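Local coordinates for fatty acid/retinol binding protein protein 7, isoform A, confirmed BY transcript evidence (Caenorhabditis elegans, PDB 2W9Y) that probably binds fatty acids such as oleic acid, and retinoids, as a secreted, helix-rich lipid carrier of the nematode FAR family, at residues K13-T18 against K89-M94; S24-A29 against G63-T68. All coordinates share one frame; numbering follows the deposited sequence.

Contact 1 (K13-T18 against K89-M94); sequences KNFFPT and KKLIHM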
ATOM      1  N   LYS A  13      -4.225  -8.907  -1.580  1.00  9.61           N
ATOM      2  CA  LYS A  13      -4.038  -8.359  -2.907  1.00 10.99           C
ATOM      3  C   LYS A  13      -5.202  -7.506  -3.384  1.00 11.55           C
ATOM      4  O   LYS A  13      -4.966  -6.477  -4.035  1.00 10.49           O
ATOM      5  CB  LYS A  13      -3.659  -9.426  -3.904  1.00 11.75           C
ATOM      6  CG  LYS A  13      -2.219  -9.933  -3.634  1.00 13.37           C
ATOM      7  CD  LYS A  13      -1.843 -11.060  -4.647  1.00 13.71           C
ATOM      8  CE  LYS A  13      -2.585 -12.339  -4.398  1.00 16.79           C
ATOM      9  NZ  LYS A  13      -1.803 -13.443  -5.044  1.00 20.03           N
ATOM     10  N   ASN A  14      -6.443  -7.946  -3.099  1.00 12.38           N
ATOM     11  CA  ASN A  14      -7.648  -7.210  -3.391  1.00 11.85           C
ATOM     12  C   ASN A  14      -7.622  -5.725  -3.067  1.00 10.52           C
ATOM     13  O   ASN A  14      -8.173  -4.922  -3.860  1.00 10.37           O
ATOM     14  CB  ASN A  14      -8.850  -7.802  -2.657  1.00 10.90           C
ATOM     15  CG  ASN A  14      -9.366  -9.064  -3.263  1.00 12.76           C
ATOM     16  OD1 ASN A  14      -8.889  -9.513  -4.302  1.00 14.63           O
ATOM     17  ND2 ASN A  14     -10.325  -9.696  -2.581  1.00 14.36           N
ATOM     18  N   PHE A  15      -6.991  -5.338  -1.938  1.00 10.07           N
ATOM     19  CA  PHE A  15      -6.977  -3.955  -1.462  1.00  9.46           C
ATOM     20  C   PHE A  15      -5.808  -3.078  -2.002  1.00  8.64           C
ATOM     21  O   PHE A  15      -5.767  -1.888  -1.730  1.00  9.32           O
ATOM     22  CB  PHE A  15      -6.914  -3.927   0.091  1.00  9.03           C
ATOM     23  CG  PHE A  15      -8.169  -4.369   0.703  1.00 12.18           C
ATOM     24  CD1 PHE A  15      -9.302  -3.557   0.638  1.00 10.23           C
ATOM     25  CD2 PHE A  15      -8.273  -5.616   1.270  1.00 11.95           C
ATOM     26  CE1 PHE A  15     -10.529  -3.997   1.161  1.00 12.12           C
ATOM     27  CE2 PHE A  15      -9.471  -6.036   1.866  1.00 14.77           C
ATOM     28  CZ  PHE A  15     -10.587  -5.249   1.803  1.00  9.68           C
ATOM     29  N   PHE A  16      -4.848  -3.669  -2.712  1.00  8.60           N
ATOM     30  CA  PHE A  16      -3.650  -2.924  -3.129  1.00  8.17           C
ATOM     31  C   PHE A  16      -4.004  -1.884  -4.231  1.00  8.33           C
ATOM     32  O   PHE A  16      -4.570  -2.267  -5.235  1.00  9.34           O
ATOM     33  CB  PHE A  16      -2.545  -3.887  -3.695  1.00 10.15           C
ATOM     34  CG  PHE A  16      -1.515  -4.292  -2.658  1.00 11.06           C
ATOM     35  CD1 PHE A  16      -1.868  -5.043  -1.509  1.00 12.66           C
ATOM     36  CD2 PHE A  16      -0.214  -3.869  -2.786  1.00 13.40           C
ATOM     37  CE1 PHE A  16      -0.912  -5.361  -0.546  1.00 12.64           C
ATOM     38  CE2 PHE A  16       0.746  -4.194  -1.857  1.00 13.24           C
ATOM     39  CZ  PHE A  16       0.405  -4.933  -0.724  1.00 12.41           C
ATOM     40  N   PRO A  17      -3.697  -0.599  -4.013  1.00  7.53           N
ATOM     41  CA  PRO A  17      -3.787   0.326  -5.188  1.00  7.76           C
ATOM     42  C   PRO A  17      -2.824  -0.073  -6.291  1.00  8.27           C
ATOM     43  O   PRO A  17      -1.793  -0.695  -6.029  1.00  9.16           O
ATOM     44  CB  PRO A  17      -3.378   1.682  -4.619  1.00  8.17           C
ATOM     45  CG  PRO A  17      -3.687   1.575  -3.069  1.00  7.92           C
ATOM     46  CD  PRO A  17      -3.294   0.135  -2.765  1.00  7.46           C
ATOM     47  N   THR A  18      -3.182   0.262  -7.524  1.00  8.45           N
ATOM     48  CA  THR A  18      -2.378  -0.034  -8.723  1.00  9.35           C
ATOM     49  C   THR A  18      -0.952   0.459  -8.581  1.00 10.20           C
ATOM     50  O   THR A  18       0.034  -0.306  -8.909  1.00 10.42           O
ATOM     51  CB  THR A  18      -3.053   0.478 -10.016  1.00  8.21           C
ATOM     52  OG1 THR A  18      -4.253  -0.318 -10.214  1.00 10.89           O
ATOM     53  CG2 THR A  18      -2.115   0.213 -11.245  1.00  7.67           C
ATOM     54  N   LYS A  89      -7.634   5.442   5.112  1.00 10.18           N
ATOM     55  CA  LYS A  89      -6.351   5.467   5.851  1.00 11.10           C
ATOM     56  C   LYS A  89      -6.047   4.123   6.516  1.00 10.12           C
ATOM     57  O   LYS A  89      -4.906   3.722   6.557  1.00 10.69           O
ATOM     58  CB  LYS A  89      -6.364   6.550   6.931  1.00 11.42           C
ATOM     59  CG  LYS A  89      -6.389   7.900   6.257  1.00 16.28           C
ATOM     60  CD  LYS A  89      -6.489   9.023   7.270  1.00 23.20           C
ATOM     61  CE  LYS A  89      -6.195  10.352   6.634  1.00 26.31           C
ATOM     62  NZ  LYS A  89      -6.339  11.413   7.674  1.00 30.56           N
ATOM     63  N   LYS A  90      -7.068   3.441   7.006  1.00  9.33           N
ATOM     64  CA  LYS A  90      -6.861   2.052   7.516  1.00  9.52           C
ATOM     65  C   LYS A  90      -6.485   1.091   6.386  1.00  9.60           C
ATOM     66  O   LYS A  90      -5.636   0.196   6.604  1.00  9.22           O
ATOM     67  CB  LYS A  90      -8.106   1.521   8.195  1.00 12.86           C
ATOM     68  CG  LYS A  90      -8.345   2.144   9.591  1.00 16.03           C
ATOM     69  CD  LYS A  90      -9.866   2.168   9.945  1.00 27.65           C
ATOM     70  CE  LYS A  90     -10.341   0.925  10.664  1.00 31.71           C
ATOM     71  NZ  LYS A  90     -11.883   0.933  10.808  1.00 35.74           N
ATOM     72  N   LEU A  91      -7.102   1.276   5.206  1.00  7.23           N
ATOM     73  CA  LEU A  91      -6.779   0.436   4.071  1.00  8.19           C
ATOM     74  C   LEU A  91      -5.289   0.661   3.676  1.00 10.05           C
ATOM     75  O   LEU A  91      -4.516  -0.299   3.570  1.00 10.13           O
ATOM     76  CB  LEU A  91      -7.768   0.698   2.938  1.00  8.22           C
ATOM     77  CG  LEU A  91      -7.608  -0.121   1.642  1.00  8.25           C
ATOM     78  CD1 LEU A  91      -8.914  -0.065   0.850  1.00 10.76           C
ATOM     79  CD2 LEU A  91      -6.434   0.403   0.737  1.00  8.25           C
ATOM     80  N   ILE A  92      -4.849   1.941   3.575  1.00  9.73           N
ATOM     81  CA  ILE A  92      -3.516   2.198   3.139  1.00 11.76           C
ATOM     82  C   ILE A  92      -2.529   1.716   4.216  1.00 13.03           C
ATOM     83  O   ILE A  92      -1.457   1.211   3.871  1.00 12.01           O
ATOM     84  CB  ILE A  92      -3.288   3.698   2.883  1.00 13.77           C
ATOM     85  CG1 ILE A  92      -4.164   4.161   1.715  1.00 13.62           C
ATOM     86  CG2 ILE A  92      -1.780   4.003   2.606  1.00 12.25           C
ATOM     87  CD1 ILE A  92      -3.692   3.564   0.333  1.00 16.11           C
ATOM     88  N   HIS A  93      -2.872   1.873   5.502  1.00 10.93           N
ATOM     89  CA  HIS A  93      -2.020   1.323   6.571  1.00 12.19           C
ATOM     90  C   HIS A  93      -1.832  -0.168   6.400  1.00 11.90           C
ATOM     91  O   HIS A  93      -0.688  -0.655   6.510  1.00 13.08           O
ATOM     92  CB  HIS A  93      -2.566   1.634   7.941  1.00 12.86           C
ATOM     93  CG  HIS A  93      -1.628   1.314   9.050  1.00 20.33           C
ATOM     94  ND1 HIS A  93      -1.756   0.196   9.852  1.00 25.27           N
ATOM     95  CD2 HIS A  93      -0.555   1.995   9.524  1.00 25.94           C
ATOM     96  CE1 HIS A  93      -0.803   0.201  10.769  1.00 25.48           C
ATOM     97  NE2 HIS A  93      -0.063   1.281  10.595  1.00 27.08           N
ATOM     98  N   MET A  94      -2.894  -0.898   6.066  1.00  9.20           N
ATOM     99  CA  MET A  94      -2.760  -2.340   5.834  1.00 10.31           C
ATOM    100  C   MET A  94      -1.785  -2.617   4.679  1.00 10.05           C
ATOM    101  O   MET A  94      -0.836  -3.420   4.815  1.00  9.98           O
ATOM    102  CB  MET A  94      -4.129  -2.988   5.555  1.00  9.42           C
ATOM    103  CG  MET A  94      -4.127  -4.500   5.572  1.00 11.91           C
ATOM    104  SD  MET A  94      -3.580  -5.316   4.024  1.00 14.86           S
ATOM    105  CE  MET A  94      -4.931  -4.899   2.883  1.00 13.30           C
TER

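Contact 2 (S24-A29 against G63-T68); sequences SSSITA and GKRLAT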
ATOM      1  N   SER A  24       5.927  -2.340  -6.874  1.00 12.15           N
ATOM      2  CA  SER A  24       6.522  -3.649  -6.409  1.00 14.63           C
ATOM      3  C   SER A  24       7.045  -4.467  -7.579  1.00 16.65           C
ATOM      4  O   SER A  24       8.105  -5.061  -7.480  1.00 17.02           O
ATOM      5  CB  SER A  24       5.543  -4.528  -5.670  1.00 14.38           C
ATOM      6  OG  SER A  24       5.057  -3.864  -4.544  1.00 22.02           O
ATOM      7  N   SER A  25       6.296  -4.485  -8.679  1.00 17.85           N
ATOM      8  CA  SER A  25       6.732  -5.152  -9.911  1.00 20.12           C
ATOM      9  C   SER A  25       8.014  -4.598 -10.490  1.00 20.37           C
ATOM     10  O   SER A  25       8.809  -5.329 -11.118  1.00 22.53           O
ATOM     11  CB  SER A  25       5.659  -4.969 -10.991  1.00 21.62           C
ATOM     12  OG  SER A  25       4.605  -5.863 -10.749  1.00 25.51           O
ATOM     13  N   SER A  26       8.210  -3.310 -10.296  1.00 19.02           N
ATOM     14  CA  SER A  26       9.309  -2.606 -10.895  1.00 17.81           C
ATOM     15  C   SER A  26      10.617  -2.895 -10.169  1.00 17.81           C
ATOM     16  O   SER A  26      11.676  -2.661 -10.759  1.00 18.44           O
ATOM     17  CB  SER A  26       9.047  -1.092 -10.931  1.00 17.57           C
ATOM     18  OG  SER A  26       9.416  -0.443  -9.707  1.00 15.62           O
ATOM     19  N   ILE A  27      10.575  -3.353  -8.904  1.00 16.55           N
ATOM     20  CA  ILE A  27      11.767  -3.478  -8.067  1.00 15.33           C
ATOM     21  C   ILE A  27      12.691  -4.518  -8.687  1.00 15.16           C
ATOM     22  O   ILE A  27      12.291  -5.670  -8.858  1.00 14.89           O
ATOM     23  CB  ILE A  27      11.413  -4.003  -6.633  1.00 14.80           C
ATOM     24  CG1 ILE A  27      10.486  -3.042  -5.883  1.00 15.74           C
ATOM     25  CG2 ILE A  27      12.659  -4.211  -5.770  1.00 16.50           C
ATOM     26  CD1 ILE A  27      10.874  -1.587  -6.047  1.00 16.41           C
ATOM     27  N   THR A  28      13.921  -4.115  -8.996  1.00 14.32           N
ATOM     28  CA  THR A  28      14.933  -5.019  -9.563  1.00 15.39           C
ATOM     29  C   THR A  28      15.643  -5.778  -8.454  1.00 15.02           C
ATOM     30  O   THR A  28      15.477  -5.483  -7.255  1.00 14.77           O
ATOM     31  CB  THR A  28      16.007  -4.207 -10.329  1.00 15.45           C
ATOM     32  OG1 THR A  28      16.618  -3.286  -9.416  1.00 16.88           O
ATOM     33  CG2 THR A  28      15.443  -3.429 -11.510  1.00 16.23           C
ATOM     34  N   ALA A  29      16.504  -6.727  -8.834  1.00 14.56           N
ATOM     35  CA  ALA A  29      17.116  -7.565  -7.829  1.00 15.24           C
ATOM     36  C   ALA A  29      18.067  -6.723  -7.003  1.00 14.46           C
ATOM     37  O   ALA A  29      18.257  -7.007  -5.789  1.00 15.19           O
ATOM     38  CB  ALA A  29      17.893  -8.740  -8.484  1.00 16.85           C
ATOM     39  N   GLY A  63      13.856   6.091  -4.759  1.00 12.82           N
ATOM     40  CA  GLY A  63      13.101   7.014  -3.892  1.00 12.56           C
ATOM     41  C   GLY A  63      12.095   7.868  -4.674  1.00 12.16           C
ATOM     42  O   GLY A  63      10.989   8.167  -4.201  1.00 11.91           O
ATOM     43  N   LYS A  64      12.490   8.270  -5.862  1.00 10.90           N
ATOM     44  CA  LYS A  64      11.568   8.976  -6.778  1.00 11.82           C
ATOM     45  C   LYS A  64      10.316   8.104  -7.057  1.00 11.70           C
ATOM     46  O   LYS A  64       9.161   8.586  -6.991  1.00 10.86           O
ATOM     47  CB  LYS A  64      12.275   9.352  -8.111  1.00 11.48           C
ATOM     48  CG  LYS A  64      11.323   9.828  -9.182  1.00 13.44           C
ATOM     49  CD  LYS A  64      11.940   9.966 -10.583  1.00 18.03           C
ATOM     50  CE  LYS A  64      11.882   8.630 -11.350  1.00 23.71           C
ATOM     51  NZ  LYS A  64      10.486   8.492 -11.901  1.00 29.14           N
ATOM     52  N   ARG A  65      10.555   6.837  -7.404  1.00 11.17           N
ATOM     53  CA  ARG A  65       9.429   5.906  -7.654  1.00 11.08           C
ATOM     54  C   ARG A  65       8.538   5.675  -6.398  1.00 12.13           C
ATOM     55  O   ARG A  65       7.283   5.674  -6.492  1.00 11.07           O
ATOM     56  CB  ARG A  65       9.941   4.577  -8.244  1.00 11.40           C
ATOM     57  CG  ARG A  65      10.360   4.582  -9.727  1.00 14.11           C
ATOM     58  CD  ARG A  65      10.565   3.075 -10.096  1.00 18.34           C
ATOM     59  NE  ARG A  65      11.964   2.862 -10.013  1.00 23.08           N
ATOM     60  CZ  ARG A  65      12.595   1.749  -9.713  1.00 23.37           C
ATOM     61  NH1 ARG A  65      11.978   0.608  -9.388  1.00 20.58           N
ATOM     62  NH2 ARG A  65      13.908   1.820  -9.753  1.00 27.79           N
ATOM     63  N   LEU A  66       9.161   5.562  -5.225  1.00 11.95           N
ATOM     64  CA  LEU A  66       8.381   5.460  -3.988  1.00 12.59           C
ATOM     65  C   LEU A  66       7.535   6.761  -3.771  1.00 11.97           C
ATOM     66  O   LEU A  66       6.386   6.693  -3.448  1.00 11.76           O
ATOM     67  CB  LEU A  66       9.371   5.204  -2.839  1.00 12.23           C
ATOM     68  CG  LEU A  66       8.661   4.801  -1.550  1.00 16.87           C
ATOM     69  CD1 LEU A  66       7.603   3.717  -1.775  1.00 15.68           C
ATOM     70  CD2 LEU A  66       9.736   4.361  -0.519  1.00 19.41           C
ATOM     71  N   ALA A  67       8.124   7.950  -3.928  1.00 10.73           N
ATOM     72  CA  ALA A  67       7.384   9.219  -3.813  1.00 10.32           C
ATOM     73  C   ALA A  67       6.188   9.279  -4.760  1.00 10.82           C
ATOM     74  O   ALA A  67       5.150   9.861  -4.432  1.00 10.78           O
ATOM     75  CB  ALA A  67       8.284  10.403  -4.106  1.00  9.56           C
ATOM     76  N   THR A  68       6.350   8.695  -5.941  1.00 10.65           N
ATOM     77  CA  THR A  68       5.249   8.661  -6.926  1.00 11.11           C
ATOM     78  C   THR A  68       4.078   7.804  -6.439  1.00 11.47           C
ATOM     79  O   THR A  68       2.893   8.139  -6.658  1.00 12.46           O
ATOM     80  CB  THR A  68       5.809   8.168  -8.346  1.00 11.76           C
ATOM     81  OG1 THR A  68       6.564   9.244  -8.927  1.00 13.70           O
ATOM     82  CG2 THR A  68       4.676   7.845  -9.291  1.00 15.06           C
TER

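Contact 1 (K13-T18 against K89-M94)
F15, L91 and M94 form an apolar cluster where the 3-10 turn 13-15, in the chain leading to helix 18-26, settles against helix 82-104 in the all-helical fold of the nematode fatty-acid and retinol-binding proteins. The two backbones come nearest at F15 and L91, whose CA atoms are 7.1 Å apart, and four of the five touching residues are buried. The CB of F15 is directed toward the helix, and two residues one helical turn apart receive the side chain. L91 presents its branched end: CD1 of L91 lies 3.5 Å from CD1 of F15, obliquely placed with respect to the ring, and the two side chains slant across each other. The other methyl of the same leucine, CD2, packs against the backbone, 3.4 Å from the carbonyl O of F15. With chi1 at -179°, CG of L91 stands opposite the backbone N, and chi2 (161°) then sets one methyl on the ring and one on the main chain.

M94 reaches the base of the same side chain. Its chain is bent at both chi2 (-83°) and chi3, which brings the terminal methyl round to F15, with CE of M94 3.6 Å from CB of F15 and 3.8 Å from CD2 of F15. The two side chains meet at about a right angle. L116 of helix 111-121 touches both F15 and M94, while Y87, earlier on helix 82-104, also packs on F15, so the aromatic ring belongs to a core shared by several elements. P17, the N-cap residue of helix 18-26, adds a smaller apolar touch, its ring slanting across I92 with CG of P17 3.9 Å from CD1 of I92.

Contact 2 (S24-A29 against G63-T68)
R65 reaches from helix 60-75 to S26, in the segment 24-29, where its NH1 donates a hydrogen bond to OG of S26 at 2.8 Å. The hydroxyl oxygen sits at the edge of the guanidinium, only 13° out of its plane, although the N-H...O angle of 147° leaves the bond somewhat bent. S26 holds OG between its backbone N and carbonyl carbon (chi1 85°), and the same hydroxyl is also hydrogen-bonded to the carbonyl O of F23, one turn back. The arginine leaves its helix with CG beside the backbone N and runs extended through chi2 before bending at chi3, which swings the guanidinium out to the serine. This polar bridge joins two parts of the all-alpha FAR fold at a partly exposed place; the CA atoms of S26 and R65, nearest between the segments, lie 9.1 Å apart. NH2 of R65 forms a salt bridge with E31, whose carboxylate also accepts the backbone N-H of T28. With R65 cut back to an alanine, E31 would probably lose this cationic partner and S26 its link to helix 60-75. CD1 of I27 approaches NH1 of R65 obliquely, at 4.1 Å.

The first segments of both contacts lie along one stretch of chain, before helix 18-26 in contact 1 and on it or just past it in contact 2. Their partners, helices 82-104 and 60-75, are consecutive in the sequence, and contact 2 falls within the span of chain that contact 1 brings together. The centre of contact 1 lies about 5 Å from the centre of the chain, and this contact is buried and carried by apolar side chains; that of contact 2 lies about 12 Å from it, in a contact that is partly buried, smaller and chiefly polar. The contact centres are about 17 Å apart, and the two do not touch.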